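Local coordinates for protein HpcE (Thermus thermophilus, PDB 1WZO) that probably catalyses the isomerisation of 2-hydroxyhepta-2,4-diene-1,7-dioate, a step in the breakdown of aromatic compounds, and belongs to the fumarylacetoacetate hydrolase family, at residues N75-P80 with T150-G155; A101-R106 with E206-L211. All blocks are in the same frame, centred on the assembly; numbering follows the deposited sequence.

Contact 1: residues N75-P80 with T150-G155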
ATOM      1  N   ASN B  75     -11.968  -6.056   5.390  1.00 14.69           N
ATOM      2  CA  ASN B  75     -11.497  -6.310   4.038  1.00 16.33           C
ATOM      3  C   ASN B  75     -11.288  -7.812   3.835  1.00 16.18           C
ATOM      4  O   ASN B  75     -11.330  -8.300   2.704  1.00 15.21           O
ATOM      5  CB  ASN B  75     -10.203  -5.534   3.768  1.00 18.63           C
ATOM      6  CG  ASN B  75     -10.447  -4.036   3.549  1.00 25.72           C
ATOM      7  OD1 ASN B  75      -9.512  -3.234   3.575  1.00 30.29           O
ATOM      8  ND2 ASN B  75     -11.697  -3.661   3.322  1.00 25.40           N
ATOM      9  N   THR B  76     -11.083  -8.552   4.924  1.00 13.93           N
ATOM     10  CA  THR B  76     -10.900  -9.995   4.810  1.00 13.51           C
ATOM     11  C   THR B  76     -12.193 -10.736   4.448  1.00 12.49           C
ATOM     12  O   THR B  76     -12.165 -11.929   4.154  1.00 12.82           O
ATOM     13  CB  THR B  76     -10.289 -10.610   6.104  1.00 13.80           C
ATOM     14  OG1 THR B  76     -10.852  -9.973   7.254  1.00 14.31           O
ATOM     15  CG2 THR B  76      -8.765 -10.433   6.119  1.00 15.82           C
ATOM     16  N   SER B  77     -13.329 -10.040   4.475  1.00 13.19           N
ATOM     17  CA  SER B  77     -14.583 -10.671   4.074  1.00 12.54           C
ATOM     18  C   SER B  77     -14.719 -10.574   2.549  1.00 12.82           C
ATOM     19  O   SER B  77     -15.470 -11.326   1.936  1.00 12.54           O
ATOM     20  CB  SER B  77     -15.801  -9.992   4.728  1.00 12.95           C
ATOM     21  OG  SER B  77     -15.866  -8.610   4.436  0.50 10.84           O
ATOM     22  N   LEU B  78     -13.983  -9.647   1.939  1.00 13.44           N
ATOM     23  CA  LEU B  78     -14.065  -9.449   0.489  1.00 14.12           C
ATOM     24  C   LEU B  78     -13.800 -10.698  -0.341  1.00 15.45           C
ATOM     25  O   LEU B  78     -12.869 -11.467  -0.076  1.00 13.13           O
ATOM     26  CB  LEU B  78     -13.119  -8.326   0.053  1.00 14.23           C
ATOM     27  CG  LEU B  78     -13.531  -6.913   0.484  1.00 13.25           C
ATOM     28  CD1 LEU B  78     -12.338  -5.970   0.369  1.00 13.00           C
ATOM     29  CD2 LEU B  78     -14.697  -6.428  -0.382  1.00 14.17           C
ATOM     30  N   LEU B  79     -14.634 -10.889  -1.359  1.00 14.78           N
ATOM     31  CA  LEU B  79     -14.521 -12.034  -2.245  1.00 14.62           C
ATOM     32  C   LEU B  79     -14.891 -11.598  -3.659  1.00 15.25           C
ATOM     33  O   LEU B  79     -15.858 -10.870  -3.852  1.00 18.06           O
ATOM     34  CB  LEU B  79     -15.474 -13.141  -1.785  1.00 14.26           C
ATOM     35  CG  LEU B  79     -15.363 -14.486  -2.508  1.00 14.34           C
ATOM     36  CD1 LEU B  79     -14.079 -15.208  -2.083  1.00 13.67           C
ATOM     37  CD2 LEU B  79     -16.591 -15.342  -2.167  1.00 14.61           C
ATOM     38  N   PRO B  80     -14.129 -12.044  -4.666  1.00 16.78           N
ATOM     39  CA  PRO B  80     -14.449 -11.648  -6.037  1.00 18.13           C
ATOM     40  C   PRO B  80     -15.568 -12.467  -6.666  1.00 18.08           C
ATOM     41  O   PRO B  80     -15.967 -13.518  -6.151  1.00 17.40           O
ATOM     42  CB  PRO B  80     -13.129 -11.866  -6.765  1.00 17.26           C
ATOM     43  CG  PRO B  80     -12.627 -13.113  -6.105  1.00 19.41           C
ATOM     44  CD  PRO B  80     -12.880 -12.827  -4.627  1.00 16.90           C
ATOM     45  N   THR B 150     -14.743 -14.313   3.506  1.00 14.02           N
ATOM     46  CA  THR B 150     -15.567 -14.568   2.317  1.00 15.37           C
ATOM     47  C   THR B 150     -17.015 -14.101   2.398  1.00 15.30           C
ATOM     48  O   THR B 150     -17.787 -14.355   1.471  1.00 15.61           O
ATOM     49  CB  THR B 150     -15.615 -16.070   1.894  1.00 15.83           C
ATOM     50  OG1 THR B 150     -16.501 -16.798   2.757  1.00 14.63           O
ATOM     51  CG2 THR B 150     -14.222 -16.688   1.913  1.00 15.48           C
ATOM     52  N   PHE B 151     -17.390 -13.415   3.473  1.00 14.03           N
ATOM     53  CA  PHE B 151     -18.771 -12.967   3.595  1.00 15.91           C
ATOM     54  C   PHE B 151     -19.129 -11.669   2.877  1.00 14.84           C
ATOM     55  O   PHE B 151     -20.178 -11.081   3.144  1.00 13.88           O
ATOM     56  CB  PHE B 151     -19.196 -12.882   5.068  1.00 15.15           C
ATOM     57  CG  PHE B 151     -19.883 -14.129   5.570  1.00 14.09           C
ATOM     58  CD1 PHE B 151     -20.874 -14.050   6.545  1.00 15.55           C
ATOM     59  CD2 PHE B 151     -19.559 -15.380   5.042  1.00 16.19           C
ATOM     60  CE1 PHE B 151     -21.544 -15.201   6.988  1.00 15.30           C
ATOM     61  CE2 PHE B 151     -20.218 -16.536   5.476  1.00 16.81           C
ATOM     62  CZ  PHE B 151     -21.213 -16.445   6.450  1.00 17.25           C
ATOM     63  N   LEU B 152     -18.267 -11.216   1.971  1.00 15.57           N
ATOM     64  CA  LEU B 152     -18.588 -10.014   1.210  1.00 16.45           C
ATOM     65  C   LEU B 152     -18.220 -10.083  -0.265  1.00 14.64           C
ATOM     66  O   LEU B 152     -17.269  -9.442  -0.718  1.00 14.20           O
ATOM     67  CB  LEU B 152     -17.972  -8.748   1.831  1.00 16.42           C
ATOM     68  CG  LEU B 152     -18.416  -7.448   1.131  1.00 19.34           C
ATOM     69  CD1 LEU B 152     -19.947  -7.396   1.074  1.00 14.88           C
ATOM     70  CD2 LEU B 152     -17.871  -6.215   1.880  1.00 15.77           C
ATOM     71  N   PRO B 153     -18.938 -10.916  -1.032  1.00 14.89           N
ATOM     72  CA  PRO B 153     -18.619 -10.974  -2.460  1.00 15.35           C
ATOM     73  C   PRO B 153     -18.818  -9.536  -2.952  1.00 15.23           C
ATOM     74  O   PRO B 153     -19.707  -8.839  -2.467  1.00 14.79           O
ATOM     75  CB  PRO B 153     -19.679 -11.929  -3.002  1.00 15.14           C
ATOM     76  CG  PRO B 153     -19.808 -12.930  -1.869  1.00 16.32           C
ATOM     77  CD  PRO B 153     -19.798 -12.045  -0.628  1.00 13.45           C
ATOM     78  N   LEU B 154     -17.992  -9.081  -3.883  1.00 14.71           N
ATOM     79  CA  LEU B 154     -18.117  -7.712  -4.367  1.00 16.92           C
ATOM     80  C   LEU B 154     -17.701  -7.614  -5.825  1.00 16.29           C
ATOM     81  O   LEU B 154     -16.616  -8.057  -6.200  1.00 17.10           O
ATOM     82  CB  LEU B 154     -17.249  -6.765  -3.523  1.00 16.19           C
ATOM     83  CG  LEU B 154     -17.393  -5.260  -3.775  1.00 17.63           C
ATOM     84  CD1 LEU B 154     -18.681  -4.773  -3.139  1.00 14.74           C
ATOM     85  CD2 LEU B 154     -16.210  -4.499  -3.181  1.00 14.72           C
ATOM     86  N   GLY B 155     -18.574  -7.031  -6.644  1.00 17.12           N
ATOM     87  CA  GLY B 155     -18.268  -6.878  -8.055  1.00 17.96           C
ATOM     88  C   GLY B 155     -19.450  -7.248  -8.934  1.00 19.08           C
ATOM     89  O   GLY B 155     -20.599  -7.147  -8.506  1.00 16.58           O
TER
HETATM   90  O   HOH W   1     -12.565 -13.382   1.699  1.00 23.47           O
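A short parallel strand pairing in the core of this fumarylacetoacetate hydrolase-type fold sets Leu78 beside Leu152 and Leu79 beside Pro153, joining strand 78-79 to the start of strand 152-159. Three backbone bonds carry the register. Leu152 N reaches Ser77 O at 2.8 Å, Leu79 N meets Leu152 O at 3.1 Å, and Leu154 N lies 2.8 Å from Leu79 O. Proline suits position 153 because the pairing draws on the N-H groups of Leu152 and Leu154, on either side of it, and asks none of its own nitrogen. Pro153 CA approaches Leu79 O at 3.1 Å as a CA-H...O contact.

On one face, Leu78 and Leu152 lie side by side and point the same way. Leu78 holds CG beside its backbone N (chi1 -70°), which carries CD2 across to Leu152 CD2 at 3.9 Å and to Leu154 CD2 at 3.7 Å; Ile46 packs against both Leu78 and Leu152. On the other face Leu79 crosses Pro153 at a slant, CD2 to CG 4.0 Å, near Asn240 of strand 237-244 and Gly10 of the second subunit.

Where the strands start, a water bridges the two segments, donating to Thr76 O and to Leu78 O, the latter at 2.6 Å, and weakly accepting from Thr150 N. The three strand bonds and this water occupy much of the backbone polarity here, while Lys73 takes Phe151 O and Asn240 takes Pro80 O. The side chains on the two faces can therefore be largely apolar leucine and proline, with the buried hydroxyls of Ser77 and Thr150 bonded instead to Pro74 O and Leu86 N.

Contact 2: residues A101-R106 with E206-L211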
ATOM      1  N   ALA B 101     -23.691  -1.137  -3.701  1.00 16.64           N
ATOM      2  CA  ALA B 101     -22.457  -0.697  -3.058  1.00 17.52           C
ATOM      3  C   ALA B 101     -21.988   0.590  -3.727  1.00 18.17           C
ATOM      4  O   ALA B 101     -21.903   0.667  -4.954  1.00 19.60           O
ATOM      5  CB  ALA B 101     -21.385  -1.779  -3.182  1.00 17.36           C
ATOM      6  N   VAL B 102     -21.692   1.600  -2.915  1.00 16.90           N
ATOM      7  CA  VAL B 102     -21.255   2.901  -3.407  1.00 16.32           C
ATOM      8  C   VAL B 102     -19.765   3.084  -3.168  1.00 18.04           C
ATOM      9  O   VAL B 102     -19.280   2.905  -2.046  1.00 15.80           O
ATOM     10  CB  VAL B 102     -22.023   4.027  -2.687  1.00 17.24           C
ATOM     11  CG1 VAL B 102     -21.636   5.387  -3.256  1.00 17.05           C
ATOM     12  CG2 VAL B 102     -23.523   3.780  -2.814  1.00 17.68           C
ATOM     13  N   VAL B 103     -19.043   3.445  -4.224  1.00 15.17           N
ATOM     14  CA  VAL B 103     -17.599   3.635  -4.135  1.00 16.01           C
ATOM     15  C   VAL B 103     -17.229   5.112  -4.134  1.00 16.10           C
ATOM     16  O   VAL B 103     -17.536   5.838  -5.077  1.00 19.20           O
ATOM     17  CB  VAL B 103     -16.892   2.935  -5.312  1.00 15.87           C
ATOM     18  CG1 VAL B 103     -15.376   2.970  -5.115  1.00 16.20           C
ATOM     19  CG2 VAL B 103     -17.393   1.496  -5.426  1.00 14.98           C
ATOM     20  N   VAL B 104     -16.566   5.551  -3.069  1.00 15.08           N
ATOM     21  CA  VAL B 104     -16.150   6.942  -2.921  1.00 16.88           C
ATOM     22  C   VAL B 104     -15.019   7.283  -3.891  1.00 16.73           C
ATOM     23  O   VAL B 104     -14.074   6.511  -4.041  1.00 18.03           O
ATOM     24  CB  VAL B 104     -15.689   7.220  -1.468  1.00 14.97           C
ATOM     25  CG1 VAL B 104     -15.192   8.642  -1.335  1.00 14.90           C
ATOM     26  CG2 VAL B 104     -16.859   6.987  -0.505  1.00 17.34           C
ATOM     27  N   GLY B 105     -15.122   8.443  -4.542  1.00 17.31           N
ATOM     28  CA  GLY B 105     -14.108   8.856  -5.501  1.00 17.50           C
ATOM     29  C   GLY B 105     -13.223  10.016  -5.076  1.00 19.02           C
ATOM     30  O   GLY B 105     -12.127  10.199  -5.618  1.00 18.79           O
ATOM     31  N   ARG B 106     -13.700  10.813  -4.127  1.00 18.34           N
ATOM     32  CA  ARG B 106     -12.943  11.953  -3.614  1.00 20.26           C
ATOM     33  C   ARG B 106     -13.093  12.035  -2.105  1.00 19.02           C
ATOM     34  O   ARG B 106     -14.125  11.653  -1.568  1.00 19.24           O
ATOM     35  CB  ARG B 106     -13.438  13.264  -4.232  1.00 21.15           C
ATOM     36  CG  ARG B 106     -13.037  13.464  -5.687  1.00 25.77           C
ATOM     37  CD  ARG B 106     -13.323  14.890  -6.134  1.00 29.66           C
ATOM     38  NE  ARG B 106     -14.752  15.173  -6.209  1.00 31.00           N
ATOM     39  CZ  ARG B 106     -15.327  16.268  -5.721  1.00 33.40           C
ATOM     40  NH1 ARG B 106     -14.595  17.193  -5.108  1.00 34.95           N
ATOM     41  NH2 ARG B 106     -16.632  16.449  -5.861  1.00 32.02           N
ATOM     42  N   GLU B 206     -12.347   8.203   2.273  1.00 16.85           N
ATOM     43  CA  GLU B 206     -11.296   8.371   1.283  1.00 17.64           C
ATOM     44  C   GLU B 206     -11.632   7.636  -0.005  1.00 16.94           C
ATOM     45  O   GLU B 206     -12.494   6.754  -0.016  1.00 16.64           O
ATOM     46  CB  GLU B 206      -9.978   7.840   1.864  1.00 19.32           C
ATOM     47  CG  GLU B 206      -9.677   8.396   3.259  1.00 22.96           C
ATOM     48  CD  GLU B 206      -8.483   7.737   3.930  1.00 26.28           C
ATOM     49  OE1 GLU B 206      -8.360   6.495   3.861  1.00 30.40           O
ATOM     50  OE2 GLU B 206      -7.677   8.459   4.547  1.00 28.03           O
ATOM     51  N   PRO B 207     -10.960   7.994  -1.116  1.00 17.85           N
ATOM     52  CA  PRO B 207     -11.221   7.323  -2.395  1.00 16.00           C
ATOM     53  C   PRO B 207     -11.094   5.808  -2.218  1.00 16.16           C
ATOM     54  O   PRO B 207     -10.151   5.325  -1.593  1.00 17.67           O
ATOM     55  CB  PRO B 207     -10.134   7.888  -3.307  1.00 16.69           C
ATOM     56  CG  PRO B 207      -9.989   9.304  -2.799  1.00 18.73           C
ATOM     57  CD  PRO B 207      -9.986   9.090  -1.286  1.00 18.84           C
ATOM     58  N   TYR B 208     -12.060   5.083  -2.768  1.00 15.02           N
ATOM     59  CA  TYR B 208     -12.141   3.628  -2.709  1.00 15.63           C
ATOM     60  C   TYR B 208     -12.754   3.060  -1.435  1.00 14.31           C
ATOM     61  O   TYR B 208     -12.824   1.840  -1.266  1.00 14.96           O
ATOM     62  CB  TYR B 208     -10.785   2.989  -3.021  1.00 18.87           C
ATOM     63  CG  TYR B 208     -10.365   3.289  -4.443  1.00 21.47           C
ATOM     64  CD1 TYR B 208      -9.269   4.107  -4.713  1.00 25.11           C
ATOM     65  CD2 TYR B 208     -11.129   2.836  -5.520  1.00 21.77           C
ATOM     66  CE1 TYR B 208      -8.946   4.474  -6.025  1.00 26.74           C
ATOM     67  CE2 TYR B 208     -10.817   3.196  -6.833  1.00 26.02           C
ATOM     68  CZ  TYR B 208      -9.726   4.017  -7.076  1.00 26.54           C
ATOM     69  OH  TYR B 208      -9.419   4.388  -8.367  1.00 30.56           O
ATOM     70  N   ASP B 209     -13.207   3.935  -0.541  1.00 14.71           N
ATOM     71  CA  ASP B 209     -13.900   3.464   0.654  1.00 13.54           C
ATOM     72  C   ASP B 209     -15.248   3.024   0.092  1.00 14.68           C
ATOM     73  O   ASP B 209     -15.676   3.516  -0.961  1.00 14.76           O
ATOM     74  CB  ASP B 209     -14.097   4.584   1.680  1.00 12.72           C
ATOM     75  CG  ASP B 209     -12.869   4.793   2.560  1.00 15.78           C
ATOM     76  OD1 ASP B 209     -11.931   3.975   2.474  1.00 14.95           O
ATOM     77  OD2 ASP B 209     -12.852   5.766   3.342  1.00 16.02           O
ATOM     78  N   VAL B 210     -15.932   2.118   0.783  1.00 13.92           N
ATOM     79  CA  VAL B 210     -17.206   1.606   0.275  1.00 14.97           C
ATOM     80  C   VAL B 210     -18.370   1.696   1.257  1.00 17.79           C
ATOM     81  O   VAL B 210     -18.209   1.454   2.457  1.00 16.03           O
ATOM     82  CB  VAL B 210     -17.056   0.119  -0.149  1.00 13.97           C
ATOM     83  CG1 VAL B 210     -18.406  -0.449  -0.599  1.00 12.33           C
ATOM     84  CG2 VAL B 210     -16.013  -0.002  -1.258  1.00 13.05           C
ATOM     85  N   LEU B 211     -19.541   2.046   0.729  1.00 16.37           N
ATOM     86  CA  LEU B 211     -20.753   2.137   1.529  1.00 15.64           C
ATOM     87  C   LEU B 211     -21.740   1.100   1.024  1.00 16.69           C
ATOM     88  O   LEU B 211     -22.066   1.075  -0.168  1.00 17.49           O
ATOM     89  CB  LEU B 211     -21.375   3.535   1.411  1.00 17.52           C
ATOM     90  CG  LEU B 211     -22.799   3.705   1.960  1.00 16.74           C
ATOM     91  CD1 LEU B 211     -22.817   3.484   3.469  1.00 16.38           C
ATOM     92  CD2 LEU B 211     -23.306   5.102   1.619  1.00 15.55           C
TER
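Val104 presses CB and CG1 against the carbonyl of Glu206, each carbon 3.5 Å from Glu206 O. With CG1 anti to the backbone N (chi1 177°), CG1 lies at the carbonyl of the turn's first residue and CG2 at that of its last, Asp209. The backbone is gripped from two residues: Val104 N bonds Asp209 O at 3.1 Å, and Val104 O accepts Tyr208 N at 2.8 Å.

Further along, Val102 and Leu211 form a hydrogen-bonded antiparallel pair, their CB atoms 4.2 Å apart; the long apolar Leu211 side chain packs on Leu195, Leu196 and Ile199 of helix 192-200. On the opposite face Ala101 CB meets Val210 CG1 at 4.2 Å, and Val103 CG1 comes obliquely to the Tyr208 ring, 4.3 Å from CD2.

Pro207, whose fixed phi suits the first corner of a type II turn, rests CG near Gly105 O. Asp209 ties the turn's last residue back to its first: its OD2 receives Glu206 N at 2.7 Å and also pairs with Lys45, which would favour the charged carboxylate. Tyr208, third in the turn, takes the left-handed backbone (phi 83°) this place needs, a conformation commonest in glycine, then asparagine and aspartate. With Tyr208 and Asp209 as its two positions opposite Val104, the arrangement is a classic G1 beta bulge, commonly associated with a type II turn.

In the fold
Strand 120-131 lies between the two contacts, bonding to strand 152-159 on one side and strand 94-104 on the other, and Leu154 CD1 packs on Ala101 CB at 4.0 Å. Contact 1 is buried and parallel, with more bent N-H...O bonds; contact 2 is antiparallel and straighter, apolar along its strands but ending in a partly exposed turn with a charged tie. Both also touch the third subunit: Thr76 of contact 1 packs on its Lys45, and Glu206 of contact 2 on its Thr76, while contact 1 meets the second subunit as well. Leucine and proline fill the inner contact, beta-branched valines the strands of the outer one.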